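Local coordinates for protein NalD (Pseudomonas aeruginosa PAO1, PDB 5DAJ) that represses expression of the MexAB-OprM multidrug efflux pump as a secondary, TetR-family regulator, and binds novobiocin, which induces the pump, at residues Leu17-Leu22 / Asn59-Gln64; Leu22-Gly27 / Ile108-Met113; Asp83-Leu88 / Gly200-Trp205; Val151-His154 / Thr158-Ile161. All blocks are in the same frame, centred on the assembly; numbering follows the deposited sequence.

Overall arrangement
The chain is mostly helical, and the four contacts lie in two groups on opposite sides of its centre. Contacts 1 and 2 touch, with centres about 9 Å apart, and both use helix 6-26. Contact 1 is buried within the N-terminal region. Contact 2 is partly buried and joins that region to helix 103-114. Contacts 3 and 4 lie far from them, 35 Å or more from contact 1 between centres. Backbone hydrogen bonds between residues 152-154 and 201-203 tie these two together. Contact 4 is buried; contact 3 is partly buried, with R86 exposed. Contacts 1, 2 and 4 are apolar across their segments. Contact 3 adds an aromatic rim near a carbonyl and an arginine.

Contact 1 of 4, residues Leu17-Leu22 / Asn59-Gln64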
loop_
_atom_site.group_PDB
_atom_site.type_symbol
_atom_site.label_atom_id
_atom_site.label_comp_id
_atom_site.label_asym_id
_atom_site.label_seq_id
_atom_site.Cartn_x
_atom_site.Cartn_y
_atom_site.Cartn_z
ATOM N N LEU A 17 -5.718 21.140 10.836
ATOM C CA LEU A 17 -6.322 21.435 9.533
ATOM C C LEU A 17 -5.311 22.038 8.556
ATOM O O LEU A 17 -5.261 21.643 7.385
ATOM C CB LEU A 17 -7.514 22.384 9.684
ATOM C CG LEU A 17 -8.850 21.735 10.076
ATOM C CD1 LEU A 17 -9.877 22.816 10.363
ATOM C CD2 LEU A 17 -9.362 20.791 8.989
ATOM N N ALA A 18 -4.523 22.985 9.049
ATOM C CA ALA A 18 -3.434 23.608 8.282
ATOM C C ALA A 18 -2.414 22.583 7.795
ATOM O O ALA A 18 -2.096 22.523 6.607
ATOM C CB ALA A 18 -2.730 24.667 9.115
ATOM N N ALA A 19 -1.957 21.746 8.719
ATOM C CA ALA A 19 -1.031 20.657 8.399
ATOM C C ALA A 19 -1.610 19.664 7.381
ATOM O O ALA A 19 -0.898 19.189 6.485
ATOM C CB ALA A 19 -0.631 19.919 9.668
ATOM N N GLU A 20 -2.888 19.324 7.558
ATOM C CA GLU A 20 -3.604 18.412 6.647
ATOM C C GLU A 20 -3.539 18.948 5.220
ATOM O O GLU A 20 -3.139 18.236 4.304
ATOM C CB GLU A 20 -5.056 18.228 7.096
ATOM C CG GLU A 20 -5.899 17.284 6.248
ATOM C CD GLU A 20 -7.361 17.257 6.669
ATOM O OE1 GLU A 20 -7.652 17.338 7.878
ATOM O OE2 GLU A 20 -8.232 17.147 5.778
ATOM N N GLU A 21 -3.889 20.216 5.051
ATOM C CA GLU A 21 -3.843 20.880 3.734
ATOM C C GLU A 21 -2.414 20.943 3.161
ATOM O O GLU A 21 -2.194 20.627 1.983
ATOM C CB GLU A 21 -4.458 22.288 3.858
ATOM C CG GLU A 21 -4.549 23.185 2.679
ATOM C CD GLU A 21 -4.434 24.661 3.048
ATOM O OE1 GLU A 21 -3.340 25.295 2.969
ATOM O OE2 GLU A 21 -5.471 25.183 3.462
ATOM N N LEU A 22 -1.451 21.317 4.002
ATOM C CA LEU A 22 -0.042 21.436 3.569
ATOM C C LEU A 22 0.588 20.092 3.204
ATOM O O LEU A 22 1.187 19.964 2.131
ATOM C CB LEU A 22 0.829 22.139 4.613
ATOM C CG LEU A 22 0.957 23.650 4.414
ATOM C CD1 LEU A 22 -0.204 24.381 5.062
ATOM C CD2 LEU A 22 2.271 24.151 4.980
ATOM N N ASN A 59 0.792 11.851 13.936
ATOM C CA ASN A 59 0.095 10.784 14.649
ATOM C C ASN A 59 -1.252 11.224 15.235
ATOM O O ASN A 59 -2.240 10.480 15.172
ATOM C CB ASN A 59 0.984 10.237 15.767
ATOM C CG ASN A 59 0.891 8.736 15.899
ATOM O OD1 ASN A 59 0.625 8.224 16.965
ATOM N ND2 ASN A 59 1.100 8.019 14.804
ATOM N N GLU A 60 -1.267 12.417 15.826
ATOM C CA GLU A 60 -2.495 13.029 16.336
ATOM C C GLU A 60 -3.492 13.251 15.208
ATOM O O GLU A 60 -4.699 13.106 15.402
ATOM C CB GLU A 60 -2.194 14.367 17.024
ATOM C CG GLU A 60 -1.476 14.235 18.356
ATOM C CD GLU A 60 -2.307 13.524 19.411
ATOM O OE1 GLU A 60 -3.423 14.000 19.725
ATOM O OE2 GLU A 60 -1.844 12.466 19.902
HETATM N N MSE A 61 -2.972 13.583 14.031
HETATM C CA MSE A 61 -3.801 13.781 12.846
HETATM C C MSE A 61 -4.474 12.484 12.460
HETATM O O MSE A 61 -5.687 12.425 12.288
HETATM C CB MSE A 61 -2.966 14.327 11.685
HETATM C CG MSE A 61 -3.815 14.689 10.470
HETATM SE SE MSE A 61 -2.642 15.158 8.963
HETATM C CE MSE A 61 -2.396 16.966 9.647
ATOM N N LEU A 62 -3.706 11.416 12.367
ATOM C CA LEU A 62 -4.242 10.111 12.030
ATOM C C LEU A 62 -5.272 9.615 13.007
ATOM O O LEU A 62 -6.218 8.996 12.647
ATOM C CB LEU A 62 -3.133 9.107 11.951
ATOM C CG LEU A 62 -2.176 9.332 10.811
ATOM C CD1 LEU A 62 -0.929 8.528 11.049
ATOM C CD2 LEU A 62 -2.817 8.903 9.525
ATOM N N ASN A 63 -5.062 9.881 14.263
ATOM C CA ASN A 63 -6.008 9.515 15.328
ATOM C C ASN A 63 -7.418 10.040 15.116
ATOM O O ASN A 63 -8.377 9.385 15.521
ATOM C CB ASN A 63 -5.524 10.021 16.688
ATOM C CG ASN A 63 -4.478 9.142 17.311
ATOM O OD1 ASN A 63 -4.124 8.082 16.787
ATOM N ND2 ASN A 63 -3.967 9.586 18.458
ATOM N N GLN A 64 -7.532 11.209 14.481
ATOM C CA GLN A 64 -8.838 11.799 14.126
ATOM C C GLN A 64 -9.698 10.856 13.266
ATOM O O GLN A 64 -10.917 10.988 13.227
ATOM C CB GLN A 64 -8.656 13.115 13.351
ATOM C CG GLN A 64 -7.938 14.250 14.088
ATOM C CD GLN A 64 -7.665 15.469 13.206
ATOM O OE1 GLN A 64 -8.134 16.573 13.481
ATOM N NE2 GLN A 64 -6.905 15.268 12.136
#
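M61, a selenomethionine, reaches across from helix 54-63 to A19 and E20 of helix 6-26. The setting is the N-terminal helical domain of the TetR family. Its helix-turn-helix motif is predicted at residues 32-51, and these two helices flank it in sequence. The contact is buried and depends almost entirely on one side chain. M61 carries CG anti to its backbone N (chi1 -174°), and the chain runs out extended as far as SE. It then bends at chi3 (-82°), which lays the terminal methyl against helix 6-26. CE lies 3.4 Å from A19 CB, a methyl-to-methyl contact. The same CE is 3.9 Å from E20 CB. SE passes further off, 4.1 Å from E20 CA. The methyl therefore sits beside the backbone between A19 and E20.

E20 gives the contact only the base of its side chain. Its own chain is extended, which takes the carboxylate past M61 toward helix 103-114. There OE2 forms a salt bridge with R107 and OE1 one with K104. The buried carboxylate thus has two cationic partners, which would probably favour its charged form. A19 also touches I36 of helix 33-40, so the contact continues into the helix-turn-helix.

Three residues on, Q64 folds back on M61. M61 O accepts from Q64 N and also, on a lone pair in the carbonyl plane, from Q64 NE2 at 3.1 Å with an N-H...O angle of 160°.

Contact 2 of 4, residues Leu22-Gly27 / Ile108-Met113; sequences LFLEKG and ILTILM
Helix 22-26, carrying F23 and L24, crosses helix 108-113, carrying T110 and I111, at 51°, with axes 9.3 Å apart and the CA atoms of L24 and I111 separated by 5.6 Å. The contact is apolar. I111 is its centre and has the largest share of buried surface. Its CG1 arm runs beside the backbone N (chi1 -69°), and both arms of the side chain meet helix 22-26. CD1 lies 3.7 Å from F23 CB. CG2 is 3.9 Å from the same F23 CB and approaches the ring obliquely. CG1 rests near the backbone, 3.9 Å from L24 N.

L24 closes over the other flank of I111. Its CG is anti to the backbone N (chi1 -168°), and CD1 turns in toward helix 108-113. L24 CD1 stands 4.0 Å from I111 CG1, the two side chains crossing at about a right angle. That same methyl meets T110 CG2 at 4.1 Å. T110 offers its methyl here, while its OG1 bonds to R106 O one turn back in its own helix.

The F23 ring leads away from this contact toward F58 and M61 of helix 54-63 and I36 of helix 33-40. Beyond the packing, L24 O accepts from R115 NH1, and K26 O bonds with T119 OG1 of the second subunit. This is helix packing between the N-terminal helix of the DNA-binding domain and the C-terminal domain, which in TetR-family repressors binds ligand and forms the dimer. Through this interface such repressors are thought to pass on ligand binding.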
loop_
_atom_site.group_PDB
_atom_site.type_symbol
_atom_site.label_atom_id
_atom_site.label_comp_id
_atom_site.label_asym_id
_atom_site.label_seq_id
_atom_site.Cartn_x
_atom_site.Cartn_y
_atom_site.Cartn_z
ATOM N N LEU A 22 -1.451 21.317 4.002
ATOM C CA LEU A 22 -0.042 21.436 3.569
ATOM C C LEU A 22 0.588 20.092 3.204
ATOM O O LEU A 22 1.187 19.964 2.131
ATOM C CB LEU A 22 0.829 22.139 4.613
ATOM C CG LEU A 22 0.957 23.650 4.414
ATOM C CD1 LEU A 22 -0.204 24.381 5.062
ATOM C CD2 LEU A 22 2.271 24.151 4.980
ATOM N N PHE A 23 0.461 19.112 4.098
ATOM C CA PHE A 23 0.944 17.746 3.839
ATOM C C PHE A 23 0.385 17.222 2.527
ATOM O O PHE A 23 1.119 16.659 1.709
ATOM C CB PHE A 23 0.533 16.766 4.948
ATOM C CG PHE A 23 1.248 16.949 6.260
ATOM C CD1 PHE A 23 2.440 17.671 6.373
ATOM C CD2 PHE A 23 0.738 16.344 7.397
ATOM C CE1 PHE A 23 3.076 17.802 7.592
ATOM C CE2 PHE A 23 1.371 16.474 8.626
ATOM C CZ PHE A 23 2.543 17.201 8.722
ATOM N N LEU A 24 -0.909 17.444 2.335
ATOM C CA LEU A 24 -1.620 16.976 1.152
ATOM C C LEU A 24 -1.090 17.603 -0.145
ATOM O O LEU A 24 -0.966 16.933 -1.166
ATOM C CB LEU A 24 -3.120 17.245 1.312
ATOM C CG LEU A 24 -4.082 16.587 0.335
ATOM C CD1 LEU A 24 -3.964 15.071 0.371
ATOM C CD2 LEU A 24 -5.502 17.009 0.680
ATOM N N GLU A 25 -0.747 18.881 -0.085
ATOM C CA GLU A 25 -0.270 19.614 -1.261
ATOM C C GLU A 25 1.245 19.490 -1.496
ATOM O O GLU A 25 1.695 19.326 -2.631
ATOM C CB GLU A 25 -0.683 21.085 -1.140
ATOM C CG GLU A 25 -0.533 21.860 -2.433
ATOM N N LYS A 26 2.021 19.594 -0.425
ATOM C CA LYS A 26 3.494 19.653 -0.509
ATOM C C LYS A 26 4.204 18.337 -0.201
ATOM O O LYS A 26 5.352 18.137 -0.608
ATOM C CB LYS A 26 4.027 20.721 0.455
ATOM C CG LYS A 26 3.743 22.155 0.029
ATOM C CD LYS A 26 3.696 23.117 1.219
ATOM C CE LYS A 26 4.954 23.087 2.085
ATOM N NZ LYS A 26 6.164 23.586 1.376
ATOM N N GLY A 27 3.536 17.466 0.546
ATOM C CA GLY A 27 4.182 16.292 1.132
ATOM C C GLY A 27 4.661 16.605 2.534
ATOM O O GLY A 27 4.865 17.765 2.878
ATOM N N ILE A 108 -6.695 12.512 4.721
ATOM C CA ILE A 108 -5.662 12.080 5.661
ATOM C C ILE A 108 -5.000 10.760 5.238
ATOM O O ILE A 108 -3.784 10.608 5.364
ATOM C CB ILE A 108 -6.214 11.981 7.103
ATOM C CG1 ILE A 108 -6.467 13.394 7.648
ATOM C CG2 ILE A 108 -5.238 11.249 8.020
ATOM C CD1 ILE A 108 -7.285 13.447 8.919
ATOM N N LEU A 109 -5.792 9.809 4.756
ATOM C CA LEU A 109 -5.240 8.529 4.286
ATOM C C LEU A 109 -4.433 8.680 3.005
ATOM O O LEU A 109 -3.450 7.958 2.819
ATOM C CB LEU A 109 -6.317 7.462 4.102
ATOM C CG LEU A 109 -6.924 6.925 5.392
ATOM C CD1 LEU A 109 -7.982 5.907 5.032
ATOM C CD2 LEU A 109 -5.909 6.281 6.315
ATOM N N THR A 110 -4.819 9.622 2.145
ATOM C CA THR A 110 -4.015 9.939 0.948
ATOM C C THR A 110 -2.664 10.487 1.403
ATOM O O THR A 110 -1.636 10.174 0.804
ATOM C CB THR A 110 -4.715 11.007 0.003
ATOM O OG1 THR A 110 -6.028 10.597 -0.376
ATOM C CG2 THR A 110 -3.990 11.313 -1.298
ATOM N N ILE A 111 -2.654 11.271 2.477
ATOM C CA ILE A 111 -1.376 11.736 3.039
ATOM C C ILE A 111 -0.528 10.547 3.503
ATOM O O ILE A 111 0.645 10.425 3.135
ATOM C CB ILE A 111 -1.561 12.702 4.225
ATOM C CG1 ILE A 111 -2.139 14.029 3.750
ATOM C CG2 ILE A 111 -0.230 12.948 4.911
ATOM C CD1 ILE A 111 -2.703 14.874 4.867
ATOM N N LEU A 112 -1.147 9.689 4.308
ATOM C CA LEU A 112 -0.484 8.516 4.886
ATOM C C LEU A 112 0.177 7.603 3.851
ATOM O O LEU A 112 1.318 7.173 4.015
ATOM C CB LEU A 112 -1.475 7.687 5.701
ATOM C CG LEU A 112 -0.958 6.336 6.196
ATOM C CD1 LEU A 112 0.249 6.537 7.089
ATOM C CD2 LEU A 112 -2.045 5.566 6.933
HETATM N N MSE A 113 -0.541 7.324 2.782
HETATM C CA MSE A 113 -0.092 6.327 1.808
HETATM C C MSE A 113 0.550 6.884 0.580
HETATM O O MSE A 113 1.160 6.149 -0.190
HETATM C CB MSE A 113 -1.303 5.527 1.395
HETATM C CG MSE A 113 -1.913 4.919 2.651
HETATM SE SE MSE A 113 -3.238 3.586 2.146
HETATM C CE MSE A 113 -3.692 3.004 3.979
#

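Contact 3 of 4, residues Asp83-Leu88 / Gly200-Trp205; sequences DPLRSL and GLVRDW
The W205 indole turns its six-membered rim toward L85 and R86. L85 O lies at the ring edge, near its plane, 3.8 Å from W205 CH2. R86 NH1 comes obliquely toward the ring, 4.4 Å from W205 CZ2, and forms no stack. Beyond the two segments, the indole meets the F198 ring with planes at about 25° and Y89 edge-to-face, and its NE1 is hydrogen-bonded to E195 OE1.

Beside the indole lies a small apolar contact. L85 has CG beside the backbone N (chi1 -84°). That swings its CD1 to 3.9 Å from V202 CG2, and the two side chains cross obliquely. L85 also packs on L143 of helix 123-145.

D83 caps helix 84-101. Its OD1 accepts from L85 N at 2.7 Å, met from above the carboxylate plane. OD2 forms a salt bridge with R152, whose backbone is hydrogen-bonded to R203.

The contact joins the start of helix 84-101 to the tail after helix 186-201. The edge of the indole, mildly positive, probably attracts L85 O weakly. Between these two segments there is only packing and perhaps this weak attraction; the firmer polar ties of the tail, W205 NE1 to E195 and R203 to R152, lie outside them.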
loop_
_atom_site.group_PDB
_atom_site.type_symbol
_atom_site.label_atom_id
_atom_site.label_comp_id
_atom_site.label_asym_id
_atom_site.label_seq_id
_atom_site.Cartn_x
_atom_site.Cartn_y
_atom_site.Cartn_z
ATOM N N ASP A 83 -23.978 -14.229 13.713
ATOM C CA ASP A 83 -22.794 -14.405 12.877
ATOM C C ASP A 83 -21.759 -13.329 12.891
ATOM O O ASP A 83 -22.018 -12.224 12.471
ATOM C CB ASP A 83 -23.125 -14.668 11.431
ATOM C CG ASP A 83 -21.976 -15.286 10.706
ATOM O OD1 ASP A 83 -20.866 -15.320 11.253
ATOM O OD2 ASP A 83 -22.172 -15.759 9.589
ATOM N N PRO A 84 -20.565 -13.644 13.348
ATOM C CA PRO A 84 -19.579 -12.585 13.389
ATOM C C PRO A 84 -18.611 -12.640 12.245
ATOM O O PRO A 84 -17.770 -11.782 12.184
ATOM C CB PRO A 84 -18.876 -12.833 14.713
ATOM C CG PRO A 84 -19.036 -14.281 14.985
ATOM C CD PRO A 84 -19.860 -14.867 13.900
ATOM N N LEU A 85 -18.726 -13.609 11.359
ATOM C CA LEU A 85 -17.839 -13.643 10.228
ATOM C C LEU A 85 -18.495 -12.693 9.289
ATOM O O LEU A 85 -17.914 -12.221 8.343
ATOM C CB LEU A 85 -17.722 -15.027 9.623
ATOM C CG LEU A 85 -16.698 -15.919 10.316
ATOM C CD1 LEU A 85 -16.274 -17.097 9.479
ATOM C CD2 LEU A 85 -15.477 -15.145 10.740
ATOM N N ARG A 86 -19.740 -12.407 9.597
ATOM C CA ARG A 86 -20.543 -11.444 8.833
ATOM C C ARG A 86 -20.241 -10.010 9.271
ATOM O O ARG A 86 -20.133 -9.101 8.444
ATOM C CB ARG A 86 -22.043 -11.702 9.047
ATOM C CG ARG A 86 -22.988 -10.831 8.200
ATOM C CD ARG A 86 -22.722 -10.942 6.708
ATOM N NE ARG A 86 -23.639 -10.105 5.933
ATOM C CZ ARG A 86 -23.861 -10.210 4.622
ATOM N NH1 ARG A 86 -23.246 -11.140 3.884
ATOM N NH2 ARG A 86 -24.720 -9.379 4.037
ATOM N N SER A 87 -20.147 -9.803 10.580
ATOM C CA SER A 87 -19.793 -8.484 11.132
ATOM C C SER A 87 -18.450 -8.004 10.585
ATOM O O SER A 87 -18.276 -6.813 10.279
ATOM C CB SER A 87 -19.735 -8.518 12.664
ATOM O OG SER A 87 -20.968 -8.952 13.221
ATOM N N LEU A 88 -17.506 -8.936 10.480
ATOM C CA LEU A 88 -16.179 -8.640 9.928
ATOM C C LEU A 88 -16.274 -8.200 8.464
ATOM O O LEU A 88 -15.652 -7.202 8.073
ATOM C CB LEU A 88 -15.248 -9.849 10.053
ATOM C CG LEU A 88 -13.867 -9.689 9.414
ATOM C CD1 LEU A 88 -13.100 -8.524 10.027
ATOM C CD2 LEU A 88 -13.076 -10.974 9.543
ATOM N N GLY A 200 -13.355 -17.452 -0.633
ATOM C CA GLY A 200 -12.147 -18.284 -0.605
ATOM C C GLY A 200 -11.701 -18.743 0.770
ATOM O O GLY A 200 -11.048 -19.777 0.910
ATOM N N LEU A 201 -12.021 -17.955 1.790
ATOM C CA LEU A 201 -11.676 -18.291 3.179
ATOM C C LEU A 201 -12.694 -19.219 3.830
ATOM O O LEU A 201 -12.314 -20.135 4.560
ATOM C CB LEU A 201 -11.551 -17.025 4.031
ATOM C CG LEU A 201 -10.375 -16.092 3.728
ATOM C CD1 LEU A 201 -10.547 -14.777 4.478
ATOM C CD2 LEU A 201 -9.046 -16.725 4.090
ATOM N N VAL A 202 -13.974 -18.968 3.568
ATOM C CA VAL A 202 -15.082 -19.593 4.318
ATOM C C VAL A 202 -15.914 -20.562 3.461
ATOM O O VAL A 202 -16.283 -20.251 2.330
ATOM C CB VAL A 202 -15.997 -18.516 4.939
ATOM C CG1 VAL A 202 -17.092 -19.144 5.789
ATOM C CG2 VAL A 202 -15.179 -17.563 5.798
ATOM N N ARG A 203 -16.230 -21.713 4.050
ATOM C CA ARG A 203 -16.862 -22.847 3.338
ATOM C C ARG A 203 -18.187 -22.526 2.668
ATOM O O ARG A 203 -18.362 -22.800 1.481
ATOM C CB ARG A 203 -17.064 -24.063 4.261
ATOM C CG ARG A 203 -16.025 -25.153 4.070
ATOM C CD ARG A 203 -16.229 -26.271 5.072
ATOM N NE ARG A 203 -15.064 -27.026 5.462
ATOM C CZ ARG A 203 -14.337 -27.865 4.726
ATOM N NH1 ARG A 203 -14.558 -28.059 3.427
ATOM N NH2 ARG A 203 -13.327 -28.500 5.321
ATOM N N ASP A 204 -19.115 -21.959 3.432
ATOM C CA ASP A 204 -20.486 -21.787 2.942
ATOM C C ASP A 204 -20.666 -20.501 2.151
ATOM O O ASP A 204 -21.076 -20.537 0.998
ATOM C CB ASP A 204 -21.501 -21.891 4.092
ATOM C CG ASP A 204 -21.947 -23.337 4.364
ATOM O OD1 ASP A 204 -21.579 -24.262 3.598
ATOM O OD2 ASP A 204 -22.682 -23.549 5.354
ATOM N N TRP A 205 -20.353 -19.374 2.775
ATOM C CA TRP A 205 -20.545 -18.032 2.190
ATOM C C TRP A 205 -21.583 -17.969 1.071
ATOM O O TRP A 205 -22.551 -17.223 1.163
ATOM C CB TRP A 205 -19.221 -17.443 1.680
ATOM C CG TRP A 205 -19.213 -15.960 1.780
ATOM C CD1 TRP A 205 -19.332 -15.066 0.756
ATOM C CD2 TRP A 205 -19.144 -15.188 2.979
ATOM N NE1 TRP A 205 -19.319 -13.778 1.246
ATOM C CE2 TRP A 205 -19.204 -13.826 2.607
ATOM C CE3 TRP A 205 -19.029 -15.513 4.332
ATOM C CZ2 TRP A 205 -19.143 -12.788 3.541
ATOM C CZ3 TRP A 205 -18.973 -14.481 5.259
ATOM C CH2 TRP A 205 -19.029 -13.137 4.860
#

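Contact 4 of 4, residues Val151-His154 / Thr158-Ile161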
loop_
_atom_site.group_PDB
_atom_site.type_symbol
_atom_site.label_atom_id
_atom_site.label_comp_id
_atom_site.label_asym_id
_atom_site.label_seq_id
_atom_site.Cartn_x
_atom_site.Cartn_y
_atom_site.Cartn_z
ATOM N N VAL A 151 -13.914 -23.827 12.343
ATOM C CA VAL A 151 -14.570 -24.978 11.695
ATOM C C VAL A 151 -15.047 -24.667 10.262
ATOM O O VAL A 151 -15.143 -25.566 9.420
ATOM C CB VAL A 151 -15.751 -25.492 12.568
ATOM C CG1 VAL A 151 -16.667 -26.437 11.805
ATOM C CG2 VAL A 151 -15.217 -26.200 13.803
ATOM N N ARG A 152 -15.337 -23.394 10.003
ATOM C CA ARG A 152 -15.841 -22.932 8.707
ATOM C C ARG A 152 -14.765 -22.566 7.689
ATOM O O ARG A 152 -15.083 -22.284 6.533
ATOM C CB ARG A 152 -16.758 -21.728 8.903
ATOM C CG ARG A 152 -17.872 -21.948 9.918
ATOM C CD ARG A 152 -18.836 -20.776 9.947
ATOM N NE ARG A 152 -19.366 -20.484 8.615
ATOM C CZ ARG A 152 -20.010 -19.371 8.270
ATOM N NH1 ARG A 152 -20.246 -18.405 9.163
ATOM N NH2 ARG A 152 -20.427 -19.225 7.010
ATOM N N LEU A 153 -13.504 -22.523 8.110
ATOM C CA LEU A 153 -12.402 -22.247 7.179
ATOM C C LEU A 153 -12.150 -23.461 6.301
ATOM O O LEU A 153 -12.401 -24.585 6.723
ATOM C CB LEU A 153 -11.113 -21.877 7.927
ATOM C CG LEU A 153 -11.121 -20.602 8.775
ATOM C CD1 LEU A 153 -9.783 -20.442 9.475
ATOM C CD2 LEU A 153 -11.426 -19.365 7.944
ATOM N N HIS A 154 -11.639 -23.233 5.092
ATOM C CA HIS A 154 -11.260 -24.348 4.211
ATOM C C HIS A 154 -10.046 -25.088 4.780
ATOM O O HIS A 154 -9.283 -24.507 5.557
ATOM C CB HIS A 154 -10.948 -23.909 2.767
ATOM C CG HIS A 154 -12.152 -23.598 1.941
ATOM N ND1 HIS A 154 -12.876 -22.437 2.091
ATOM C CD2 HIS A 154 -12.746 -24.287 0.938
ATOM C CE1 HIS A 154 -13.876 -22.428 1.226
ATOM N NE2 HIS A 154 -13.821 -23.539 0.512
ATOM N N THR A 158 -5.380 -21.351 7.931
ATOM C CA THR A 158 -5.226 -21.074 9.356
ATOM C C THR A 158 -5.683 -19.655 9.669
ATOM O O THR A 158 -5.695 -18.793 8.782
ATOM C CB THR A 158 -3.763 -21.228 9.813
ATOM O OG1 THR A 158 -2.934 -20.280 9.132
ATOM C CG2 THR A 158 -3.259 -22.636 9.527
ATOM N N PRO A 159 -6.062 -19.391 10.931
ATOM C CA PRO A 159 -6.389 -18.013 11.327
ATOM C C PRO A 159 -5.283 -16.996 11.071
ATOM O O PRO A 159 -5.569 -15.846 10.724
ATOM C CB PRO A 159 -6.643 -18.136 12.834
ATOM C CG PRO A 159 -7.098 -19.539 13.022
ATOM C CD PRO A 159 -6.341 -20.349 12.014
ATOM N N ARG A 160 -4.035 -17.413 11.261
ATOM C CA ARG A 160 -2.882 -16.531 11.047
ATOM C C ARG A 160 -2.884 -16.000 9.611
ATOM O O ARG A 160 -2.814 -14.789 9.389
ATOM C CB ARG A 160 -1.577 -17.277 11.334
ATOM C CG ARG A 160 -0.311 -16.445 11.180
ATOM C CD ARG A 160 0.927 -17.253 11.528
ATOM N NE ARG A 160 1.152 -18.334 10.578
ATOM C CZ ARG A 160 1.890 -18.267 9.471
ATOM N NH1 ARG A 160 2.525 -17.159 9.127
ATOM N NH2 ARG A 160 1.988 -19.334 8.686
ATOM N N ILE A 161 -2.973 -16.924 8.657
ATOM C CA ILE A 161 -2.938 -16.607 7.219
ATOM C C ILE A 161 -4.184 -15.851 6.776
ATOM O O ILE A 161 -4.091 -14.899 5.995
ATOM C CB ILE A 161 -2.799 -17.890 6.359
ATOM C CG1 ILE A 161 -1.441 -18.561 6.597
ATOM C CG2 ILE A 161 -2.979 -17.604 4.867
ATOM C CD1 ILE A 161 -0.221 -17.736 6.221
#
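L153 turns CG beside its backbone N and anti to its carbonyl carbon (chi1 -63°), and an extended second torsion (chi2 178°) carries CD1 onto the backbone between T158 and P159. This single methyl makes the contact. CD1 is 4.1 Å from P159 N and 4.2 Å from T158 C. It also reaches the proline ring, at 4.3 Å from P159 CD. All of it is loose van der Waals contact against a flat peptide and a ring carbon. L153 and P159 are buried.

T158 points its own side chain away from L153 and uses it on the helix. With chi1 at 62°, OG1 sits between the backbone N and the carbonyl carbon. There it accepts from I161 N at 3.4 Å, a weak but nearly straight bond. T158 is thus the N-cap of helix 159-179, and P159 is the first residue of that helix. Next along, the R160 guanidinium has I161 CD1 over one face, 3.5 Å above the plane and offset toward the rim. Its NH2 forms a salt bridge with D189 of the second subunit.

The loop after helix 147-150 thus packs back on the N-terminal start of helix 159-179. L153 and P159 both pack on F144 of helix 123-145. In addition, R152 O accepts from R203 N and H154 N is hydrogen-bonded to L201 O, which lays the loop along the last residue of helix 186-201 and the tail that follows.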